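PDB 2QJC: diadenosine tetraphosphatase, putative from Trypanosoma brucei, which probably acts as a metal-dependent phosphoesterase of the calcineurin-like family, perhaps hydrolysing diadenosine tetraphosphate or dephosphorylating proteins. Local coordinates for residues G54-K59 with N81-L86. Residues are numbered along the deposited sequence; the frame is centred on the assembly and turned at random.
Sequences GDLVNK and NHDAKL. With MN (manganese (II) ion), chain B; PO4 (phosphate ion), chain D.
With CG anti to the carbonyl carbon in both residues, Asp83 (chi1 -59°) sets its carboxylate against the backbone of Asp55 and Leu56, while His82 turns the edge of its ring toward Asp55 OD1. Each Asp83 oxygen accepts one hydrogen bond across the contact: Asp55 N donates to OD2 at 2.7 Å from above the carboxylate plane, and Leu56 N to OD1 at 3.0 Å on its syn lone pair. As OD2 also accepts from Gly80 N, three N-H groups grip this buried carboxylate and should help it stay charged, although Asp55 OD1 lies only 4.5 Å from Asp83 OD2.

Asp55 divides its own oxygens. His82 N hydrogen-bonds to OD1 at 3.0 Å, nearly along the C-O axis, and OD2 binds a manganese ion at 2.1 Å. The His82 ring, its plane 73° from the Asp55 carboxylate, donates a hydrogen bond from NE2 to O3 of a phosphate (2.9 Å), probably from the crystallisation liquor, whose O4 binds the same manganese; Asn58 ND2 lies 3.0 Å from His82 ND1, oblique to the ring. Asp83 is placed to position the backbone of a metal ligand from the second shell, joining the GD motif (Gly54-Asp55) to the GNH(E/D) motif (Gly80 to Asp83) of calcineurin-like phosphoesterases.

Asp26 and His28 complete the protein ligands of this manganese; Asp55 and Asn81 share the second ion with His141 and His204. Beyond the site, Val57 CG2 packs on Leu86 CD2, and the loop following strand 49-52 is held against the start of helix 81-91, with Leu56 reaching helices 63-73 and 117-124 and Leu86 touching helix 108-114.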
loop_
_atom_site.group_PDB
_atom_site.type_symbol
_atom_site.label_atom_id
_atom_site.label_comp_id
_atom_site.label_asym_id
_atom_site.label_seq_id
_atom_site.Cartn_x
_atom_site.Cartn_y
_atom_site.Cartn_z
ATOM N N GLY A 54 -0.938 2.005 -1.553
ATOM C CA GLY A 54 -0.155 2.658 -2.585
ATOM C C GLY A 54 -0.107 1.870 -3.877
ATOM O O GLY A 54 -0.630 0.759 -3.947
ATOM N N ASP A 55 0.545 2.437 -4.890
ATOM C CA ASP A 55 0.638 1.804 -6.200
ATOM C C ASP A 55 -0.769 1.830 -6.778
ATOM O O ASP A 55 -1.345 0.803 -7.141
ATOM C CB ASP A 55 1.166 0.365 -6.084
ATOM C CG ASP A 55 2.655 0.260 -6.384
ATOM O OD1 ASP A 55 3.352 1.298 -6.341
ATOM O OD2 ASP A 55 3.132 -0.864 -6.663
ATOM N N LEU A 56 -1.314 3.040 -6.841
ATOM C CA LEU A 56 -2.652 3.281 -7.357
ATOM C C LEU A 56 -2.679 3.286 -8.883
ATOM O O LEU A 56 -3.718 3.022 -9.501
ATOM C CB LEU A 56 -3.146 4.635 -6.855
ATOM C CG LEU A 56 -2.876 4.929 -5.381
ATOM C CD1 LEU A 56 -3.430 6.301 -5.028
ATOM C CD2 LEU A 56 -3.512 3.836 -4.520
ATOM N N VAL A 57 -1.527 3.571 -9.481
ATOM C CA VAL A 57 -1.419 3.671 -10.933
ATOM C C VAL A 57 -0.520 2.648 -11.634
ATOM O O VAL A 57 0.077 1.762 -11.009
ATOM C CB VAL A 57 -0.913 5.075 -11.320
ATOM C CG1 VAL A 57 -1.673 6.137 -10.526
ATOM C CG2 VAL A 57 0.583 5.181 -11.039
ATOM N N ASN A 58 -0.442 2.803 -12.955
ATOM C CA ASN A 58 0.374 1.964 -13.826
ATOM C C ASN A 58 -0.127 0.527 -13.961
ATOM O O ASN A 58 -0.739 -0.026 -13.041
ATOM C CB ASN A 58 1.828 1.980 -13.336
ATOM C CG ASN A 58 2.824 1.627 -14.433
ATOM O OD1 ASN A 58 2.590 1.894 -15.612
ATOM N ND2 ASN A 58 3.951 1.048 -14.042
ATOM N N LYS A 59 0.133 -0.053 -15.133
ATOM C CA LYS A 59 -0.241 -1.428 -15.481
ATOM C C LYS A 59 -1.727 -1.662 -15.762
ATOM O O LYS A 59 -2.080 -2.304 -16.753
ATOM C CB LYS A 59 0.222 -2.417 -14.395
ATOM C CG LYS A 59 1.655 -2.223 -13.883
ATOM C CD LYS A 59 2.606 -1.681 -14.950
ATOM C CE LYS A 59 2.739 -2.606 -16.160
ATOM N NZ LYS A 59 3.721 -2.066 -17.151
ATOM N N ASN A 81 5.804 2.846 -4.757
ATOM C CA ASN A 81 6.968 3.230 -5.555
ATOM C C ASN A 81 6.632 3.550 -7.006
ATOM O O ASN A 81 7.386 4.251 -7.671
ATOM C CB ASN A 81 8.093 2.181 -5.480
ATOM C CG ASN A 81 7.687 0.847 -6.028
ATOM O OD1 ASN A 81 8.395 0.262 -6.856
ATOM N ND2 ASN A 81 6.553 0.340 -5.566
ATOM N N HIS A 82 5.505 3.044 -7.500
ATOM C CA HIS A 82 5.097 3.353 -8.867
ATOM C C HIS A 82 4.492 4.749 -8.865
ATOM O O HIS A 82 4.615 5.494 -9.838
ATOM C CB HIS A 82 4.088 2.333 -9.375
ATOM C CG HIS A 82 4.718 1.084 -9.908
ATOM N ND1 HIS A 82 5.065 0.932 -11.234
ATOM C CD2 HIS A 82 5.083 -0.063 -9.287
ATOM C CE1 HIS A 82 5.613 -0.258 -11.409
ATOM N NE2 HIS A 82 5.635 -0.882 -10.243
ATOM N N ASP A 83 3.830 5.100 -7.766
ATOM C CA ASP A 83 3.254 6.428 -7.638
ATOM C C ASP A 83 4.423 7.404 -7.579
ATOM O O ASP A 83 4.419 8.445 -8.246
ATOM C CB ASP A 83 2.450 6.568 -6.343
ATOM C CG ASP A 83 1.311 5.577 -6.241
ATOM O OD1 ASP A 83 0.605 5.363 -7.250
ATOM O OD2 ASP A 83 1.112 5.030 -5.133
ATOM N N ALA A 84 5.426 7.052 -6.778
ATOM C CA ALA A 84 6.611 7.891 -6.597
ATOM C C ALA A 84 7.394 8.128 -7.884
ATOM O O ALA A 84 7.807 9.254 -8.157
ATOM C CB ALA A 84 7.539 7.280 -5.527
ATOM N N LYS A 85 7.611 7.070 -8.664
ATOM C CA LYS A 85 8.360 7.200 -9.911
ATOM C C LYS A 85 7.600 8.037 -10.926
ATOM O O LYS A 85 8.212 8.756 -11.717
ATOM C CB LYS A 85 8.672 5.826 -10.516
ATOM C CG LYS A 85 9.585 4.946 -9.655
ATOM C CD LYS A 85 9.947 3.647 -10.371
ATOM C CE LYS A 85 10.649 2.675 -9.438
ATOM N NZ LYS A 85 11.858 3.276 -8.808
ATOM N N LEU A 86 6.269 7.943 -10.908
ATOM C CA LEU A 86 5.452 8.722 -11.839
ATOM C C LEU A 86 5.579 10.209 -11.516
ATOM O O LEU A 86 5.760 11.028 -12.417
ATOM C CB LEU A 86 3.976 8.309 -11.769
ATOM C CG LEU A 86 3.033 9.053 -12.731
ATOM C CD1 LEU A 86 3.438 8.761 -14.173
ATOM C CD2 LEU A 86 1.594 8.632 -12.487
HETATM MN MN MN B . 2.689 -2.891 -6.978
HETATM P P PO4 D . 5.706 -4.060 -8.069
HETATM O O1 PO4 D . 4.651 -5.194 -8.566
HETATM O O2 PO4 D . 6.730 -4.760 -7.079
HETATM O O3 PO4 D . 6.446 -3.501 -9.318
HETATM O O4 PO4 D . 4.926 -2.945 -7.315
HETATM O O HOH W 1 2.288 -5.068 -7.342
#